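Tetratricopeptide TPR_2 repeat protein (Thermobaculum terrenum, PDB 5DJS) is of undescribed function but joins helical tetratricopeptide repeats to a family 41 region of the GT-B fold, modelled with uridine-5'-diphosphate bound. Local coordinates at residues I238-D243 / V263-L268; T437-D442 / V461-E466. The protein carries 1 engineered substitution. All blocks are in the same frame, centred on the assembly; numbering follows the deposited sequence.

Interaction 1 (I238-D243 / V263-L268); sequences IDILVD and VQVTWL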
ATOM      1  N   ILE A 238     -24.938  -0.981  -9.156  1.00 41.79           N
ATOM      2  CA  ILE A 238     -23.904  -1.814  -8.535  1.00 42.81           C
ATOM      3  C   ILE A 238     -24.448  -2.433  -7.254  1.00 43.13           C
ATOM      4  O   ILE A 238     -24.959  -1.731  -6.399  1.00 41.60           O
ATOM      5  CB  ILE A 238     -22.607  -1.022  -8.220  1.00 42.98           C
ATOM      6  CG1 ILE A 238     -22.020  -0.356  -9.481  1.00 43.98           C
ATOM      7  CG2 ILE A 238     -21.550  -1.915  -7.584  1.00 42.70           C
ATOM      8  CD1 ILE A 238     -21.666  -1.293 -10.616  1.00 46.60           C
ATOM      9  N   ASP A 239     -24.338  -3.758  -7.145  1.00 46.16           N
ATOM     10  CA  ASP A 239     -24.803  -4.504  -5.958  1.00 46.59           C
ATOM     11  C   ASP A 239     -23.737  -4.593  -4.881  1.00 45.56           C
ATOM     12  O   ASP A 239     -24.045  -4.541  -3.692  1.00 43.09           O
ATOM     13  CB  ASP A 239     -25.219  -5.915  -6.358  1.00 45.35           C
ATOM     14  CG  ASP A 239     -26.320  -5.911  -7.391  1.00 47.07           C
ATOM     15  OD1 ASP A 239     -27.467  -5.551  -7.042  1.00 48.11           O
ATOM     16  OD2 ASP A 239     -26.039  -6.246  -8.558  1.00 46.45           O
ATOM     17  N   ILE A 240     -22.490  -4.771  -5.315  1.00 45.96           N
ATOM     18  CA  ILE A 240     -21.345  -4.883  -4.425  1.00 45.21           C
ATOM     19  C   ILE A 240     -20.297  -3.892  -4.903  1.00 43.45           C
ATOM     20  O   ILE A 240     -19.791  -4.023  -6.019  1.00 43.79           O
ATOM     21  CB  ILE A 240     -20.785  -6.320  -4.429  1.00 46.17           C
ATOM     22  CG1 ILE A 240     -21.870  -7.294  -3.948  1.00 46.10           C
ATOM     23  CG2 ILE A 240     -19.548  -6.414  -3.541  1.00 47.50           C
ATOM     24  CD1 ILE A 240     -21.504  -8.759  -3.996  1.00 46.50           C
ATOM     25  N   LEU A 241     -19.993  -2.894  -4.076  1.00 41.58           N
ATOM     26  CA  LEU A 241     -18.972  -1.902  -4.411  1.00 41.18           C
ATOM     27  C   LEU A 241     -17.770  -2.197  -3.544  1.00 41.41           C
ATOM     28  O   LEU A 241     -17.922  -2.406  -2.336  1.00 42.56           O
ATOM     29  CB  LEU A 241     -19.482  -0.491  -4.166  1.00 40.34           C
ATOM     30  CG  LEU A 241     -18.701   0.637  -4.844  1.00 40.75           C
ATOM     31  CD1 LEU A 241     -18.887   0.638  -6.351  1.00 38.15           C
ATOM     32  CD2 LEU A 241     -19.138   1.983  -4.266  1.00 43.02           C
ATOM     33  N   VAL A 242     -16.589  -2.233  -4.162  1.00 40.49           N
ATOM     34  CA  VAL A 242     -15.359  -2.636  -3.476  1.00 41.18           C
ATOM     35  C   VAL A 242     -14.340  -1.503  -3.478  1.00 40.36           C
ATOM     36  O   VAL A 242     -13.966  -0.977  -4.534  1.00 38.09           O
ATOM     37  CB  VAL A 242     -14.724  -3.898  -4.099  1.00 43.31           C
ATOM     38  CG1 VAL A 242     -13.610  -4.436  -3.205  1.00 42.95           C
ATOM     39  CG2 VAL A 242     -15.775  -4.984  -4.298  1.00 43.58           C
ATOM     40  N   ASP A 243     -13.924  -1.129  -2.269  1.00 40.35           N
ATOM     41  CA  ASP A 243     -12.846  -0.166  -2.053  1.00 37.92           C
ATOM     42  C   ASP A 243     -11.525  -0.906  -2.126  1.00 37.02           C
ATOM     43  O   ASP A 243     -11.179  -1.655  -1.215  1.00 39.00           O
ATOM     44  CB  ASP A 243     -12.969   0.488  -0.678  1.00 35.87           C
ATOM     45  CG  ASP A 243     -11.714   1.240  -0.275  1.00 33.22           C
ATOM     46  OD1 ASP A 243     -11.165   1.986  -1.132  1.00 29.46           O
ATOM     47  OD2 ASP A 243     -11.282   1.065   0.892  1.00 29.24           O
ATOM     48  N   VAL A 263     -24.195  -3.520  -0.628  1.00 38.11           N
ATOM     49  CA  VAL A 263     -23.064  -4.265  -0.082  1.00 39.13           C
ATOM     50  C   VAL A 263     -21.794  -3.490  -0.414  1.00 38.15           C
ATOM     51  O   VAL A 263     -21.475  -3.276  -1.583  1.00 39.44           O
ATOM     52  CB  VAL A 263     -22.996  -5.691  -0.664  1.00 39.72           C
ATOM     53  CG1 VAL A 263     -21.749  -6.411  -0.182  1.00 40.26           C
ATOM     54  CG2 VAL A 263     -24.243  -6.482  -0.283  1.00 39.39           C
ATOM     55  N   GLN A 264     -21.077  -3.069   0.619  1.00 37.81           N
ATOM     56  CA  GLN A 264     -19.865  -2.286   0.436  1.00 38.22           C
ATOM     57  C   GLN A 264     -18.712  -2.917   1.210  1.00 38.18           C
ATOM     58  O   GLN A 264     -18.833  -3.189   2.419  1.00 36.90           O
ATOM     59  CB  GLN A 264     -20.116  -0.843   0.852  1.00 38.04           C
ATOM     60  CG  GLN A 264     -21.210  -0.196   0.016  1.00 36.83           C
ATOM     61  CD  GLN A 264     -21.234   1.311   0.105  1.00 37.90           C
ATOM     62  OE1 GLN A 264     -21.352   1.988  -0.915  1.00 39.48           O
ATOM     63  NE2 GLN A 264     -21.128   1.852   1.320  1.00 38.65           N
ATOM     64  N   VAL A 265     -17.608  -3.129   0.487  1.00 37.19           N
ATOM     65  CA  VAL A 265     -16.498  -3.986   0.904  1.00 36.85           C
ATOM     66  C   VAL A 265     -15.164  -3.266   0.729  1.00 36.89           C
ATOM     67  O   VAL A 265     -14.931  -2.611  -0.298  1.00 33.46           O
ATOM     68  CB  VAL A 265     -16.432  -5.246   0.013  1.00 38.38           C
ATOM     69  CG1 VAL A 265     -15.273  -6.148   0.411  1.00 38.77           C
ATOM     70  CG2 VAL A 265     -17.736  -6.023   0.055  1.00 38.42           C
ATOM     71  N   THR A 266     -14.274  -3.410   1.711  1.00 38.67           N
ATOM     72  CA  THR A 266     -12.878  -2.952   1.560  1.00 39.30           C
ATOM     73  C   THR A 266     -11.956  -4.185   1.510  1.00 39.14           C
ATOM     74  O   THR A 266     -12.078  -5.095   2.333  1.00 41.29           O
ATOM     75  CB  THR A 266     -12.476  -1.911   2.647  1.00 38.80           C
ATOM     76  OG1 THR A 266     -11.271  -1.240   2.253  1.00 38.53           O
ATOM     77  CG2 THR A 266     -12.302  -2.530   4.044  1.00 37.81           C
ATOM     78  N   TRP A 267     -11.066  -4.218   0.523  1.00 36.77           N
ATOM     79  CA  TRP A 267     -10.229  -5.392   0.257  1.00 37.88           C
ATOM     80  C   TRP A 267      -8.947  -4.998  -0.496  1.00 39.40           C
ATOM     81  O   TRP A 267      -8.953  -4.031  -1.281  1.00 37.18           O
ATOM     82  CB  TRP A 267     -11.015  -6.436  -0.564  1.00 37.37           C
ATOM     83  CG  TRP A 267     -10.149  -7.553  -1.104  1.00 37.01           C
ATOM     84  CD1 TRP A 267      -9.554  -8.552  -0.387  1.00 37.39           C
ATOM     85  CD2 TRP A 267      -9.773  -7.764  -2.468  1.00 36.69           C
ATOM     86  NE1 TRP A 267      -8.833  -9.372  -1.219  1.00 36.86           N
ATOM     87  CE2 TRP A 267      -8.952  -8.912  -2.502  1.00 37.06           C
ATOM     88  CE3 TRP A 267     -10.058  -7.102  -3.667  1.00 37.19           C
ATOM     89  CZ2 TRP A 267      -8.404  -9.404  -3.683  1.00 38.66           C
ATOM     90  CZ3 TRP A 267      -9.511  -7.592  -4.852  1.00 37.81           C
ATOM     91  CH2 TRP A 267      -8.693  -8.733  -4.849  1.00 39.01           C
ATOM     92  N   LEU A 268      -7.864  -5.740  -0.226  1.00 38.84           N
ATOM     93  CA  LEU A 268      -6.590  -5.680  -0.967  1.00 40.83           C
ATOM     94  C   LEU A 268      -5.561  -4.731  -0.355  1.00 40.71           C
ATOM     95  O   LEU A 268      -4.469  -5.154  -0.021  1.00 42.44           O
ATOM     96  CB  LEU A 268      -6.798  -5.381  -2.460  1.00 42.92           C
ATOM     97  CG  LEU A 268      -5.607  -5.532  -3.393  1.00 45.82           C
ATOM     98  CD1 LEU A 268      -5.354  -6.991  -3.652  1.00 54.60           C
ATOM     99  CD2 LEU A 268      -5.889  -4.864  -4.717  1.00 46.24           C
TER
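Val-242 meets the indole of Trp-267 at the ring edge, with CG1 lying near the ring plane; the same methyl is 4.2 Å from Trp-267 CB. One face of the indole carries CB of the adjoining Leu-268, offset toward the rim, while NE1 is bonded to the carbonyl of Tyr-308. A second flat group in the contact is the Asp-243 carboxylate. Thr-266 OG1 donates to Asp-243 OD2 over 2.7 Å, arriving on the anti side and 30° out of the carboxylate plane. Both side chains point the same way, and the threonine hydroxyl reaches the acid because OG1 stands opposite its own backbone N (chi1 -164°). Asp-243 OD1 accepts from the backbone N of Trp-246, so the acid also holds the chain just after its strand.

The backbone geometry is that of a parallel pair: the N-to-C directions of strands 240-243 and 263-266 differ by 20°, and Ile-240, Leu-241, Val-242 and Asp-243 face Val-263, Gln-264, Val-265 and Thr-266 in turn. Leu-241 N donates to Val-263 O at 2.9 Å and Leu-241 O accepts from Val-265 N at 2.9 Å; Asp-243 repeats the pattern with Val-265 O and Trp-267 N. With helix 253-257 between them, the strands make a beta-alpha-beta unit in the six-stranded parallel, Rossmann-like sheet of one GT-B half.

On one face of that sheet Ile-240 lies alongside Val-263 (CG1 to CB 3.8 Å), and its CG2 branch touches Val-265 CG2 at 4.0 Å. Tyr-512 and Met-515 of helix 479-521 cover this aliphatic surface. On the other face Leu-241 and Gln-264 lie side by side, CD2 to OE1 4.0 Å, whereas Gln-264 NE2 is held by the carbonyls of Phe-256 and Ala-278.

Interaction 2 (T437-D442 / V461-E466); sequences TLEGAD and VSRTQE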
ATOM      1  N   THR A 437       9.716 -13.697   8.944  1.00 42.05           N
ATOM      2  CA  THR A 437       8.778 -12.666   9.413  1.00 43.30           C
ATOM      3  C   THR A 437       8.502 -12.803  10.893  1.00 44.65           C
ATOM      4  O   THR A 437       8.721 -13.869  11.471  1.00 46.26           O
ATOM      5  CB  THR A 437       7.398 -12.757   8.723  1.00 44.88           C
ATOM      6  OG1 THR A 437       6.676 -13.904   9.198  1.00 49.44           O
ATOM      7  CG2 THR A 437       7.538 -12.892   7.239  1.00 48.41           C
ATOM      8  N   LEU A 438       8.007 -11.721  11.492  1.00 44.76           N
ATOM      9  CA  LEU A 438       7.338 -11.776  12.790  1.00 46.74           C
ATOM     10  C   LEU A 438       5.819 -11.769  12.557  1.00 48.70           C
ATOM     11  O   LEU A 438       5.303 -10.978  11.766  1.00 50.37           O
ATOM     12  CB  LEU A 438       7.755 -10.598  13.672  1.00 47.07           C
ATOM     13  CG  LEU A 438       7.106 -10.483  15.064  1.00 48.00           C
ATOM     14  CD1 LEU A 438       7.484 -11.658  15.949  1.00 48.46           C
ATOM     15  CD2 LEU A 438       7.473  -9.175  15.755  1.00 47.79           C
ATOM     16  N   GLU A 439       5.114 -12.670  13.235  1.00 48.45           N
ATOM     17  CA  GLU A 439       3.658 -12.667  13.253  1.00 48.96           C
ATOM     18  C   GLU A 439       3.251 -11.700  14.360  1.00 49.38           C
ATOM     19  O   GLU A 439       3.369 -12.024  15.546  1.00 50.33           O
ATOM     20  CB  GLU A 439       3.121 -14.087  13.505  1.00 48.82           C
ATOM     21  CG  GLU A 439       1.614 -14.233  13.400  1.00 49.57           C
ATOM     22  CD  GLU A 439       1.142 -15.669  13.574  1.00 51.36           C
ATOM     23  OE1 GLU A 439       0.672 -16.247  12.568  1.00 52.60           O
ATOM     24  OE2 GLU A 439       1.239 -16.214  14.703  1.00 49.52           O
ATOM     25  N   GLY A 440       2.825 -10.496  13.968  1.00 49.92           N
ATOM     26  CA  GLY A 440       2.288  -9.499  14.903  1.00 51.29           C
ATOM     27  C   GLY A 440       0.874  -9.846  15.354  1.00 51.78           C
ATOM     28  O   GLY A 440       0.182 -10.615  14.696  1.00 49.13           O
ATOM     29  N   ALA A 441       0.447  -9.289  16.482  1.00 54.78           N
ATOM     30  CA  ALA A 441      -0.887  -9.560  17.040  1.00 59.77           C
ATOM     31  C   ALA A 441      -1.835  -8.498  16.507  1.00 59.18           C
ATOM     32  O   ALA A 441      -2.425  -7.731  17.264  1.00 74.23           O
ATOM     33  CB  ALA A 441      -0.835  -9.538  18.564  1.00 61.17           C
ATOM     34  N   ASP A 442      -1.977  -8.465  15.190  1.00 52.46           N
ATOM     35  CA  ASP A 442      -2.298  -7.233  14.476  1.00 49.31           C
ATOM     36  C   ASP A 442      -2.337  -7.513  12.978  1.00 44.00           C
ATOM     37  O   ASP A 442      -1.394  -8.067  12.424  1.00 44.11           O
ATOM     38  CB  ASP A 442      -1.191  -6.203  14.772  1.00 53.43           C
ATOM     39  CG  ASP A 442      -1.365  -4.910  14.033  1.00 57.33           C
ATOM     40  OD1 ASP A 442      -2.517  -4.453  13.836  1.00 65.33           O
ATOM     41  OD2 ASP A 442      -0.323  -4.340  13.671  1.00 56.25           O
ATOM     42  N   VAL A 461       7.995 -18.489  10.406  1.00 42.40           N
ATOM     43  CA  VAL A 461       7.090 -17.538  11.058  1.00 42.28           C
ATOM     44  C   VAL A 461       7.384 -17.485  12.561  1.00 41.51           C
ATOM     45  O   VAL A 461       7.010 -18.385  13.308  1.00 39.02           O
ATOM     46  CB  VAL A 461       5.609 -17.927  10.802  1.00 41.78           C
ATOM     47  CG1 VAL A 461       4.659 -16.991  11.526  1.00 41.44           C
ATOM     48  CG2 VAL A 461       5.312 -17.932   9.302  1.00 41.98           C
ATOM     49  N   SER A 462       8.036 -16.414  13.002  1.00 43.26           N
ATOM     50  CA  SER A 462       8.328 -16.224  14.418  1.00 45.32           C
ATOM     51  C   SER A 462       7.149 -15.578  15.124  1.00 47.22           C
ATOM     52  O   SER A 462       6.411 -14.820  14.518  1.00 47.18           O
ATOM     53  CB  SER A 462       9.571 -15.359  14.591  1.00 46.23           C
ATOM     54  OG  SER A 462       9.441 -14.143  13.884  1.00 46.88           O
ATOM     55  N   ARG A 463       6.972 -15.915  16.396  1.00 53.11           N
ATOM     56  CA  ARG A 463       5.991 -15.272  17.271  1.00 58.75           C
ATOM     57  C   ARG A 463       6.668 -14.283  18.237  1.00 57.83           C
ATOM     58  O   ARG A 463       5.971 -13.567  18.951  1.00 58.85           O
ATOM     59  CB  ARG A 463       5.207 -16.324  18.080  1.00 65.10           C
ATOM     60  CG  ARG A 463       4.638 -17.494  17.269  1.00 70.39           C
ATOM     61  CD  ARG A 463       4.990 -18.840  17.905  1.00 79.26           C
ATOM     62  NE  ARG A 463       4.816 -19.963  16.976  1.00 87.75           N
ATOM     63  CZ  ARG A 463       3.709 -20.702  16.828  1.00 93.59           C
ATOM     64  NH1 ARG A 463       2.606 -20.477  17.550  1.00 92.91           N
ATOM     65  NH2 ARG A 463       3.701 -21.692  15.933  1.00 95.72           N
ATOM     66  N   THR A 464       8.006 -14.272  18.285  1.00 57.71           N
ATOM     67  CA  THR A 464       8.780 -13.305  19.082  1.00 57.78           C
ATOM     68  C   THR A 464       9.985 -12.798  18.307  1.00 61.10           C
ATOM     69  O   THR A 464      10.442 -13.418  17.349  1.00 59.78           O
ATOM     70  CB  THR A 464       9.313 -13.910  20.392  1.00 55.37           C
ATOM     71  OG1 THR A 464      10.189 -14.999  20.090  1.00 59.56           O
ATOM     72  CG2 THR A 464       8.182 -14.404  21.275  1.00 54.45           C
ATOM     73  N   GLN A 465      10.507 -11.666  18.749  1.00 68.16           N
ATOM     74  CA  GLN A 465      11.614 -11.013  18.057  1.00 72.52           C
ATOM     75  C   GLN A 465      12.902 -11.814  18.155  1.00 71.42           C
ATOM     76  O   GLN A 465      13.688 -11.822  17.211  1.00 74.99           O
ATOM     77  CB  GLN A 465      11.828  -9.589  18.585  1.00 75.89           C
ATOM     78  CG  GLN A 465      10.686  -8.635  18.257  1.00 77.29           C
ATOM     79  CD  GLN A 465      10.988  -7.184  18.596  1.00 77.45           C
ATOM     80  OE1 GLN A 465      12.078  -6.852  19.066  1.00 77.16           O
ATOM     81  NE2 GLN A 465      10.016  -6.308  18.358  1.00 77.18           N
ATOM     82  N   GLU A 466      13.125 -12.491  19.278  1.00 70.58           N
ATOM     83  CA  GLU A 466      14.329 -13.311  19.411  1.00 74.36           C
ATOM     84  C   GLU A 466      14.192 -14.611  18.598  1.00 70.48           C
ATOM     85  O   GLU A 466      15.195 -15.159  18.140  1.00 73.16           O
ATOM     86  CB  GLU A 466      14.702 -13.531  20.892  1.00 79.99           C
ATOM     87  CG  GLU A 466      14.192 -14.809  21.543  1.00 85.83           C
ATOM     88  CD  GLU A 466      14.324 -14.807  23.059  1.00 89.69           C
ATOM     89  OE1 GLU A 466      14.094 -15.870  23.674  1.00 90.43           O
ATOM     90  OE2 GLU A 466      14.653 -13.748  23.639  1.00 92.15           O
TER
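Thr-437 and Ser-462 supply the main hydrogen bonding. Thr-437 O accepts twice from Ser-462: the backbone N donates at 3.0 Å, and OG, the second donor, reaches the same oxygen from the opposite face of the carbonyl plane, at a modelled 2.5 Å that is too short to be read literally at 2.8 Å resolution. The serine hydroxyl can double back in this way because its first torsion (54°) sets OG between its own backbone N and carbonyl carbon. A third bond runs in the reverse sense, Glu-439 N to Ser-462 O at 2.8 Å, nearly straight at the hydrogen (172°). Together with the pairing of Thr-437 with Val-461 and Leu-438 with Ser-462, these bonds define a short parallel ladder.

Apolar contact is carried by Leu-438, whose two methyls divide the work. CD1 lies over the backbone where the strand gives way to the helix, 3.5 Å from Thr-464 N, while CD2 touches Gln-465 CG at 4.1 Å. Diagonally across the end of the ladder, Glu-439 CB packs on Val-461 CG1 at 3.8 Å.

Charge plays little part between the segments: Glu-439 OE2 and Arg-463 NH1 remain 5.3 Å apart, and the glutamate instead forms a salt bridge through OE1 with Arg-453.

Strand 461-462 is the outermost strand of its sheet within the chain and follows strand 435-438 through helix 447-454, a beta-alpha-beta unit. Thr-437 and Val-461 pack against Leu-452 of that helix. On the other face Leu-438 and Ser-462 meet Tyr-468 of helix 465-477, which Thr-464 begins as N-cap, its OG1 accepting from Glu-467 N.

In the fold
Interactions 1 and 2 join like elements, parallel neighbours linked by a beta-alpha-beta unit, but in the two separate six-stranded sheets of the GT-B architecture; their centres are 31 Å apart and they do not touch. Interaction 1 lies inside its sheet, flanked by strands 163-169 and 281-285, and every touching residue is buried. Interaction 2 is at a sheet margin and partly buried, with Arg-463 and Thr-464 exposed. The chemistry follows: a four-pair ladder with aliphatic packing and a buried acid-hydroxyl bond in the first, a two-pair ladder reinforced by a serine hydroxyl in the second. Only interaction 2 runs into a helix start, and its Thr-437 side chain is about 10 Å from the bound UDP.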